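Local atomic coordinates of 2,3-bisphosphoglycerate-independent phosphoglycerate mutase (Pyrococcus horikoshii, PDB entry 2ZKT), a protein that probably catalyses the interconversion of 2-phosphoglycerate and 3-phosphoglycerate, the metal-dependent phosphoglycerate mutase step of glycolysis. Residues A32-P35 and N36-K39; K316-L319 and I320-D324; I399-D402 and L403-R406. All blocks are in the same frame, centred on the assembly; numbering follows the deposited sequence.

Contact 1 (A32-P35 and N36-K39); sequences ANTP and NMDK
The carboxylate of Asp38 presents one flat face to the carbonyl of Thr34, whose O lies under it, 3.2 Å from both Asp38 CG and Asp38 OD1; the two oxygens, both acceptors, share no proton. The setting is the N-terminus of helix 35-43. Thr34 holds the N-cap position, yet its side chain makes no capping bond; the carboxylate of Asp324, from another helix, accepts the N-H groups of Asn36 and Met37 instead. Pro35 suits the first turn because it has no N-H to satisfy, and outside the contact it packs on Tyr31 of the second subunit. Helical bonding begins at once: Asp38 N donates to Thr34 O at 3.1 Å, nearly along the C=O axis, and Lys39 N donates to Pro35 O from above the carbonyl plane. On the same face of the carboxylate, Thr34 OG1 makes at best a weak bond of 3.2 Å to Asp38 OD1, since its one proton has another acceptor within reach; OD1 also accepts the N-H of Phe378. An acid here probably interacts favourably with the helix N-terminus. Water 1 ties the turn together, donating to Ala32 O and to Asp38 OD2. With Thr34 OG1 set between its own backbone N and carbonyl carbon (chi1 62°), the methyl falls beside the N and faces Met37. Met37 bends at its last torsion, bringing its CE to 3.8 Å from Thr34 CG2.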
ATOM      1  N   ALA B  32       1.343   1.204  -3.032  1.00 43.01           N
ATOM      2  CA  ALA B  32       0.535   0.177  -2.372  1.00 43.19           C
ATOM      3  C   ALA B  32       0.954  -0.044  -0.928  1.00 44.14           C
ATOM      4  O   ALA B  32       2.134  -0.041  -0.614  1.00 46.37           O
ATOM      5  CB  ALA B  32       0.637  -1.144  -3.150  1.00 42.22           C
ATOM      6  N   ASN B  33      -0.022  -0.238  -0.045  1.00 46.13           N
ATOM      7  CA  ASN B  33       0.266  -0.486   1.365  1.00 46.21           C
ATOM      8  C   ASN B  33       0.661  -1.963   1.488  1.00 44.39           C
ATOM      9  O   ASN B  33      -0.182  -2.858   1.371  1.00 45.36           O
ATOM     10  CB  ASN B  33      -0.984  -0.178   2.208  1.00 49.30           C
ATOM     11  CG  ASN B  33      -0.772  -0.434   3.692  1.00 51.34           C
ATOM     12  OD1 ASN B  33       0.236  -0.025   4.266  1.00 52.72           O
ATOM     13  ND2 ASN B  33      -1.734  -1.104   4.321  1.00 52.41           N
ATOM     14  N   THR B  34       1.951  -2.207   1.729  1.00 42.51           N
ATOM     15  CA  THR B  34       2.487  -3.568   1.832  1.00 40.10           C
ATOM     16  C   THR B  34       3.348  -3.747   3.084  1.00 40.39           C
ATOM     17  O   THR B  34       4.556  -4.000   2.991  1.00 38.16           O
ATOM     18  CB  THR B  34       3.362  -3.890   0.601  1.00 40.14           C
ATOM     19  OG1 THR B  34       4.479  -2.980   0.565  1.00 39.97           O
ATOM     20  CG2 THR B  34       2.560  -3.717  -0.692  1.00 37.16           C
ATOM     21  N   PRO B  35       2.728  -3.663   4.277  1.00 41.17           N
ATOM     22  CA  PRO B  35       3.482  -3.812   5.531  1.00 40.49           C
ATOM     23  C   PRO B  35       4.291  -5.103   5.701  1.00 40.70           C
ATOM     24  O   PRO B  35       5.312  -5.098   6.384  1.00 40.48           O
ATOM     25  CB  PRO B  35       2.398  -3.652   6.599  1.00 40.34           C
ATOM     26  CG  PRO B  35       1.188  -4.258   5.940  1.00 38.60           C
ATOM     27  CD  PRO B  35       1.269  -3.665   4.537  1.00 42.16           C
ATOM     28  N   ASN B  36       3.844  -6.207   5.089  1.00 40.83           N
ATOM     29  CA  ASN B  36       4.549  -7.492   5.212  1.00 41.18           C
ATOM     30  C   ASN B  36       5.831  -7.566   4.378  1.00 41.47           C
ATOM     31  O   ASN B  36       6.870  -8.023   4.863  1.00 41.15           O
ATOM     32  CB  ASN B  36       3.601  -8.655   4.866  1.00 41.38           C
ATOM     33  CG  ASN B  36       2.558  -8.899   5.967  1.00 40.85           C
ATOM     34  OD1 ASN B  36       2.899  -9.314   7.072  1.00 43.08           O
ATOM     35  ND2 ASN B  36       1.288  -8.618   5.668  1.00 37.35           N
ATOM     36  N   MET B  37       5.774  -7.115   3.129  1.00 42.95           N
ATOM     37  CA  MET B  37       6.983  -7.123   2.312  1.00 44.49           C
ATOM     38  C   MET B  37       7.979  -6.090   2.890  1.00 44.07           C
ATOM     39  O   MET B  37       9.199  -6.313   2.860  1.00 43.93           O
ATOM     40  CB  MET B  37       6.644  -6.840   0.832  1.00 44.23           C
ATOM     41  CG  MET B  37       5.928  -8.035   0.157  1.00 44.97           C
ATOM     42  SD  MET B  37       5.566  -7.881  -1.624  1.00 48.40           S
ATOM     43  CE  MET B  37       3.873  -7.188  -1.611  1.00 43.88           C
ATOM     44  N   ASP B  38       7.469  -4.979   3.442  1.00 44.07           N
ATOM     45  CA  ASP B  38       8.345  -3.959   4.045  1.00 44.14           C
ATOM     46  C   ASP B  38       9.054  -4.556   5.273  1.00 43.90           C
ATOM     47  O   ASP B  38      10.221  -4.254   5.538  1.00 42.97           O
ATOM     48  CB  ASP B  38       7.551  -2.715   4.496  1.00 44.42           C
ATOM     49  CG  ASP B  38       6.961  -1.926   3.320  1.00 48.30           C
ATOM     50  OD1 ASP B  38       7.147  -2.359   2.153  1.00 53.41           O
ATOM     51  OD2 ASP B  38       6.308  -0.874   3.571  1.00 52.00           O
ATOM     52  N   LYS B  39       8.335  -5.388   6.027  1.00 43.98           N
ATOM     53  CA  LYS B  39       8.902  -6.032   7.209  1.00 44.44           C
ATOM     54  C   LYS B  39      10.031  -6.968   6.760  1.00 42.71           C
ATOM     55  O   LYS B  39      11.120  -6.988   7.352  1.00 44.25           O
ATOM     56  CB  LYS B  39       7.813  -6.838   7.938  1.00 46.18           C
ATOM     57  CG  LYS B  39       8.325  -7.630   9.135  1.00 52.46           C
ATOM     58  CD  LYS B  39       7.781  -9.059   9.127  1.00 61.05           C
ATOM     59  CE  LYS B  39       6.258  -9.084   9.297  1.00 65.66           C
ATOM     60  NZ  LYS B  39       5.806  -9.941  10.441  1.00 68.60           N
TER
HETATM   61  O   HOH W   1       4.263   0.234   1.559  1.00 57.76           O

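Contact 2 (K316-L319 and I320-D324)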
ATOM      1  N   LYS B 316      -3.495  -2.132 -10.038  1.00 47.16           N
ATOM      2  CA  LYS B 316      -2.278  -2.928  -9.863  1.00 47.57           C
ATOM      3  C   LYS B 316      -1.806  -2.805  -8.414  1.00 46.95           C
ATOM      4  O   LYS B 316      -1.472  -3.805  -7.777  1.00 46.25           O
ATOM      5  CB  LYS B 316      -1.175  -2.460 -10.827  1.00 46.69           C
ATOM      6  CG  LYS B 316       0.127  -3.258 -10.731  1.00 47.95           C
ATOM      7  CD  LYS B 316       1.089  -2.859 -11.862  1.00 47.93           C
ATOM      8  CE  LYS B 316       2.428  -3.586 -11.757  1.00 47.09           C
ATOM      9  NZ  LYS B 316       3.300  -3.298 -12.931  1.00 43.80           N
ATOM     10  N   ALA B 317      -1.798  -1.575  -7.893  1.00 45.64           N
ATOM     11  CA  ALA B 317      -1.383  -1.345  -6.509  1.00 47.96           C
ATOM     12  C   ALA B 317      -2.334  -2.116  -5.577  1.00 48.11           C
ATOM     13  O   ALA B 317      -1.901  -2.731  -4.596  1.00 49.95           O
ATOM     14  CB  ALA B 317      -1.413   0.163  -6.181  1.00 45.85           C
ATOM     15  N   GLU B 318      -3.628  -2.082  -5.896  1.00 47.82           N
ATOM     16  CA  GLU B 318      -4.640  -2.783  -5.101  1.00 50.06           C
ATOM     17  C   GLU B 318      -4.327  -4.298  -5.095  1.00 47.71           C
ATOM     18  O   GLU B 318      -4.423  -4.968  -4.058  1.00 45.68           O
ATOM     19  CB  GLU B 318      -6.036  -2.519  -5.702  1.00 52.61           C
ATOM     20  CG  GLU B 318      -7.219  -2.802  -4.773  1.00 60.53           C
ATOM     21  CD  GLU B 318      -7.458  -4.288  -4.538  1.00 71.77           C
ATOM     22  OE1 GLU B 318      -7.704  -5.022  -5.527  1.00 77.90           O
ATOM     23  OE2 GLU B 318      -7.404  -4.718  -3.360  1.00 75.65           O
ATOM     24  N   LEU B 319      -3.938  -4.826  -6.259  1.00 45.27           N
ATOM     25  CA  LEU B 319      -3.602  -6.242  -6.361  1.00 45.11           C
ATOM     26  C   LEU B 319      -2.304  -6.594  -5.621  1.00 44.05           C
ATOM     27  O   LEU B 319      -2.169  -7.673  -5.049  1.00 45.21           O
ATOM     28  CB  LEU B 319      -3.482  -6.602  -7.839  1.00 45.20           C
ATOM     29  CG  LEU B 319      -4.857  -6.590  -8.519  1.00 45.53           C
ATOM     30  CD1 LEU B 319      -4.768  -6.661 -10.045  1.00 46.85           C
ATOM     31  CD2 LEU B 319      -5.752  -7.749  -8.073  1.00 45.62           C
ATOM     32  N   ILE B 320      -1.310  -5.664  -5.681  1.00 43.17           N
ATOM     33  CA  ILE B 320      -0.083  -5.924  -4.928  1.00 42.71           C
ATOM     34  C   ILE B 320      -0.386  -6.007  -3.429  1.00 45.45           C
ATOM     35  O   ILE B 320       0.290  -6.687  -2.661  1.00 44.23           O
ATOM     36  CB  ILE B 320       0.971  -4.824  -5.214  1.00 42.67           C
ATOM     37  CG1 ILE B 320       1.465  -4.912  -6.674  1.00 39.13           C
ATOM     38  CG2 ILE B 320       2.199  -5.023  -4.296  1.00 41.67           C
ATOM     39  CD1 ILE B 320       2.408  -3.756  -7.067  1.00 36.70           C
ATOM     40  N   GLU B 321      -1.443  -5.263  -3.018  1.00 46.41           N
ATOM     41  CA  GLU B 321      -1.854  -5.306  -1.612  1.00 49.43           C
ATOM     42  C   GLU B 321      -2.480  -6.659  -1.248  1.00 49.79           C
ATOM     43  O   GLU B 321      -2.313  -7.163  -0.147  1.00 50.67           O
ATOM     44  CB  GLU B 321      -2.849  -4.159  -1.337  1.00 50.00           C
ATOM     45  CG  GLU B 321      -2.151  -2.821  -1.031  1.00 50.57           C
ATOM     46  CD  GLU B 321      -3.170  -1.734  -0.717  1.00 54.13           C
ATOM     47  OE1 GLU B 321      -4.158  -2.018  -0.058  1.00 60.03           O
ATOM     48  OE2 GLU B 321      -2.940  -0.592  -1.100  1.00 59.32           O
ATOM     49  N   ARG B 322      -3.213  -7.258  -2.187  1.00 50.86           N
ATOM     50  CA  ARG B 322      -3.814  -8.566  -1.926  1.00 50.65           C
ATOM     51  C   ARG B 322      -2.669  -9.577  -1.771  1.00 50.28           C
ATOM     52  O   ARG B 322      -2.737 -10.508  -0.960  1.00 50.93           O
ATOM     53  CB  ARG B 322      -4.759  -8.957  -3.078  1.00 49.34           C
ATOM     54  CG  ARG B 322      -6.069  -8.162  -3.058  1.00 52.47           C
ATOM     55  CD  ARG B 322      -6.943  -8.408  -4.285  1.00 53.00           C
ATOM     56  NE  ARG B 322      -7.168  -9.834  -4.534  1.00 56.25           N
ATOM     57  CZ  ARG B 322      -7.748 -10.308  -5.638  1.00 58.03           C
ATOM     58  NH1 ARG B 322      -8.162  -9.462  -6.584  1.00 58.51           N
ATOM     59  NH2 ARG B 322      -7.898 -11.621  -5.808  1.00 59.70           N
ATOM     60  N   ALA B 323      -1.603  -9.378  -2.549  1.00 49.27           N
ATOM     61  CA  ALA B 323      -0.442 -10.256  -2.470  1.00 48.84           C
ATOM     62  C   ALA B 323       0.221 -10.085  -1.096  1.00 48.59           C
ATOM     63  O   ALA B 323       0.640 -11.072  -0.476  1.00 49.51           O
ATOM     64  CB  ALA B 323       0.565  -9.919  -3.601  1.00 47.09           C
ATOM     65  N   ASP B 324       0.310  -8.842  -0.609  1.00 47.55           N
ATOM     66  CA  ASP B 324       0.944  -8.626   0.691  1.00 49.30           C
ATOM     67  C   ASP B 324       0.223  -9.407   1.786  1.00 49.05           C
ATOM     68  O   ASP B 324       0.869 -10.016   2.654  1.00 48.94           O
ATOM     69  CB  ASP B 324       0.990  -7.133   1.063  1.00 48.97           C
ATOM     70  CG  ASP B 324       2.035  -6.833   2.145  1.00 51.17           C
ATOM     71  OD1 ASP B 324       3.240  -7.082   1.890  1.00 54.08           O
ATOM     72  OD2 ASP B 324       1.664  -6.354   3.249  1.00 53.95           O
TER
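Ile320 meets the turn before it through both backbone and side chain. Its N-H donates to Lys316 O at 2.8 Å in the carbonyl plane, while its CG1 rests 3.3 Å from that same Lys316 O. An apolar chain suits this buried flank of helix 313-331, whose bonding is regular alpha-helical. Glu321 N follows with a bond to Ala317 O and a weaker, more bent one to Glu318 O. Its carboxylate is used elsewhere, OE2 accepting the N-H of Asn33.

Arg322 meets two side chains of the preceding turn, Glu318 and Leu319. Its N-H bonds to Glu318 O, and its aliphatic part passes close to the Glu318 carboxylate, with Glu318 OE1 3.7 Å from Arg322 CD. Carboxylate and guanidinium planes are nearly coplanar, 21° apart, but the charged atoms stop short of a salt bridge: Glu318 OE1 and Arg322 NH1 are 4.6 Å apart. A bend at chi3 (52°) steers the guanidinium to other partners, the carbonyl of Tyr276 and the carboxylate of Glu280. Leu319 runs alongside, pointing the same way, and sets CD2 obliquely against Arg322 NH1 at 3.3 Å. Were an alanine here, Glu280 would probably be left without its charged mate and a gap would open beside Leu319 CD2.

Ala323, small enough for a buried position, closes the next turn by donating to Leu319 O at 3.1 Å. Asp324 then directs its carboxylate towards the start of helix 35-43. The apolar side of the helix is enclosed by its neighbours: Leu319 and Ile320 pack on Thr304 of helix 303-309, and Ala317 and Ile320 meet Tyr31 and Leu29 of helix 28-31.

Contact 3 (I399-D402 and L403-R406)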
ATOM      1  N   ILE B 399      21.738 -18.240  -5.244  1.00 38.91           N
ATOM      2  CA  ILE B 399      21.911 -17.510  -3.988  1.00 37.05           C
ATOM      3  C   ILE B 399      20.954 -18.076  -2.916  1.00 38.14           C
ATOM      4  O   ILE B 399      21.302 -18.140  -1.731  1.00 37.92           O
ATOM      5  CB  ILE B 399      21.657 -15.987  -4.196  1.00 36.99           C
ATOM      6  CG1 ILE B 399      22.833 -15.377  -4.969  1.00 35.82           C
ATOM      7  CG2 ILE B 399      21.460 -15.279  -2.860  1.00 31.42           C
ATOM      8  CD1 ILE B 399      22.578 -13.930  -5.413  1.00 32.24           C
ATOM      9  N   MET B 400      19.749 -18.479  -3.331  1.00 39.28           N
ATOM     10  CA  MET B 400      18.795 -19.045  -2.374  1.00 41.33           C
ATOM     11  C   MET B 400      19.320 -20.388  -1.909  1.00 40.76           C
ATOM     12  O   MET B 400      19.300 -20.689  -0.715  1.00 43.43           O
ATOM     13  CB  MET B 400      17.417 -19.263  -3.004  1.00 41.05           C
ATOM     14  CG  MET B 400      16.577 -18.033  -3.103  1.00 41.71           C
ATOM     15  SD  MET B 400      15.020 -18.387  -3.908  1.00 44.34           S
ATOM     16  CE  MET B 400      14.013 -18.893  -2.497  1.00 43.30           C
ATOM     17  N   MET B 401      19.793 -21.192  -2.862  1.00 40.79           N
ATOM     18  CA  MET B 401      20.310 -22.518  -2.546  1.00 40.65           C
ATOM     19  C   MET B 401      21.506 -22.432  -1.611  1.00 39.90           C
ATOM     20  O   MET B 401      21.673 -23.283  -0.736  1.00 40.94           O
ATOM     21  CB  MET B 401      20.678 -23.277  -3.833  1.00 38.56           C
ATOM     22  CG  MET B 401      19.459 -23.798  -4.617  1.00 40.52           C
ATOM     23  SD  MET B 401      18.509 -25.054  -3.705  1.00 44.62           S
ATOM     24  CE  MET B 401      16.931 -25.049  -4.599  1.00 35.44           C
ATOM     25  N   ASP B 402      22.320 -21.390  -1.778  1.00 40.73           N
ATOM     26  CA  ASP B 402      23.490 -21.219  -0.918  1.00 41.45           C
ATOM     27  C   ASP B 402      23.062 -20.835   0.505  1.00 42.18           C
ATOM     28  O   ASP B 402      23.612 -21.308   1.494  1.00 42.32           O
ATOM     29  CB  ASP B 402      24.418 -20.149  -1.522  1.00 39.36           C
ATOM     30  CG  ASP B 402      25.721 -20.050  -0.719  1.00 42.90           C
ATOM     31  OD1 ASP B 402      26.396 -21.071  -0.572  1.00 41.70           O
ATOM     32  OD2 ASP B 402      26.070 -18.957  -0.280  1.00 41.23           O
ATOM     33  N   LEU B 403      22.058 -19.925   0.593  1.00 41.50           N
ATOM     34  CA  LEU B 403      21.556 -19.556   1.914  1.00 41.55           C
ATOM     35  C   LEU B 403      20.895 -20.761   2.600  1.00 43.11           C
ATOM     36  O   LEU B 403      20.817 -20.866   3.821  1.00 42.61           O
ATOM     37  CB  LEU B 403      20.511 -18.449   1.758  1.00 39.73           C
ATOM     38  CG  LEU B 403      21.118 -17.076   1.413  1.00 42.94           C
ATOM     39  CD1 LEU B 403      20.070 -16.118   0.847  1.00 38.30           C
ATOM     40  CD2 LEU B 403      21.729 -16.362   2.628  1.00 40.87           C
ATOM     41  N   MET B 404      20.363 -21.670   1.740  1.00 43.57           N
ATOM     42  CA  MET B 404      19.726 -22.895   2.237  1.00 43.66           C
ATOM     43  C   MET B 404      20.766 -23.990   2.538  1.00 44.55           C
ATOM     44  O   MET B 404      20.430 -25.099   2.933  1.00 47.58           O
ATOM     45  CB  MET B 404      18.763 -23.416   1.153  1.00 42.55           C
ATOM     46  CG  MET B 404      17.450 -22.624   1.021  1.00 44.05           C
ATOM     47  SD  MET B 404      16.729 -22.730  -0.636  1.00 43.54           S
ATOM     48  CE  MET B 404      16.027 -24.390  -0.555  1.00 47.35           C
ATOM     49  N   ASN B 405      22.045 -23.662   2.345  1.00 43.80           N
ATOM     50  CA  ASN B 405      23.147 -24.600   2.583  1.00 44.45           C
ATOM     51  C   ASN B 405      23.036 -25.849   1.707  1.00 44.80           C
ATOM     52  O   ASN B 405      23.397 -26.951   2.125  1.00 45.67           O
ATOM     53  CB  ASN B 405      23.198 -25.007   4.068  1.00 43.84           C
ATOM     54  CG  ASN B 405      23.558 -23.840   4.977  1.00 46.54           C
ATOM     55  OD1 ASN B 405      24.421 -23.019   4.639  1.00 44.99           O
ATOM     56  ND2 ASN B 405      22.909 -23.760   6.136  1.00 43.97           N
ATOM     57  N   ARG B 406      22.534 -25.667   0.488  1.00 45.39           N
ATOM     58  CA  ARG B 406      22.373 -26.770  -0.448  1.00 46.17           C
ATOM     59  C   ARG B 406      23.288 -26.602  -1.656  1.00 47.57           C
ATOM     60  O   ARG B 406      23.118 -27.275  -2.673  1.00 49.07           O
ATOM     61  CB  ARG B 406      20.908 -26.863  -0.902  1.00 45.58           C
ATOM     62  CG  ARG B 406      19.954 -27.292   0.219  1.00 43.39           C
ATOM     63  CD  ARG B 406      18.488 -27.278  -0.237  1.00 45.69           C
ATOM     64  NE  ARG B 406      17.590 -27.543   0.890  1.00 46.21           N
ATOM     65  CZ  ARG B 406      17.349 -28.752   1.396  1.00 44.85           C
ATOM     66  NH1 ARG B 406      17.925 -29.828   0.864  1.00 39.70           N
ATOM     67  NH2 ARG B 406      16.566 -28.875   2.465  1.00 43.82           N
TER
HETATM   68  O   HOH W   2      26.052 -22.644   2.134  1.00 47.16           O
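Ile399 and Leu403, one turn apart, lie side by side and point the same way, with Ile399 CG2 4.0 Å from Leu403 CD1. One face of the last turn of helix 396-403 is thereby apolar, and Leu403 N donates to Ile399 O beneath it.

The methionines are arranged differently. Met401 and Met404 cross obliquely, so that Met404 CE comes to 4.1 Å from Met401 SD. Two bends make this possible: Met401 folds at chi2 (-65°), and Met404 turns its methyl at chi3. Along the way Met404 SD passes 3.3 Å from Met400 O, the carbonyl that also accepts the Met404 N-H. Long, flexible, apolar thioethers suit a buried place where two chains must bend past each other. Arg406 crosses Met401 obliquely as well, laying its CB and CD against the sulfur, while its guanidinium, at the end of an extended chain, bonds to the carbonyl of Arg5.

The helix ends in a Schellman motif. Asn405 leaves the helix with positive phi (60°), a left-handed conformation that asparagine tolerates better than most residues. Arg406 N then reaches back to Met401 O at 2.8 Å in a nearly straight bond, and Asn405 N bonds to Asp402 O from well above the carbonyl plane. Water 2 sits 3.0 Å from Asn405 OD1 and 2.9 Å from Asp402 O. Asp402 OD1 bonds to the hydroxyl of Ser407, just beyond the turn.

The buried face leans on the large mixed sheet: Met400, Met401 and Met404 touch Phe296 of strand 296-301, Leu403 and Met404 touch Val340 of strand 339-344, and Met401 also reaches Phe238 and Trp242 of helix 238-242.

Contacts 1 and 2 form one neighbourhood, their centres about 10 Å apart. Asp324 joins them, its OD1 2.8 Å from Met37 N and its OD2 2.9 Å from Asn36 N, so helix 313-331 supplies the cap of helix 35-43. The side chain of Lys316 in contact 2 is about 9 Å from a bound zinc ion, and that of Lys39 in contact 1 about 10 Å from the calcium ion. Contact 3 stands apart: its centre is about 25 Å from that of contact 1 and about 29 Å from that of contact 2, with nearest atoms about 14 Å and about 16 Å away. The side chain of Leu403 is about 14 Å from the calcium ion.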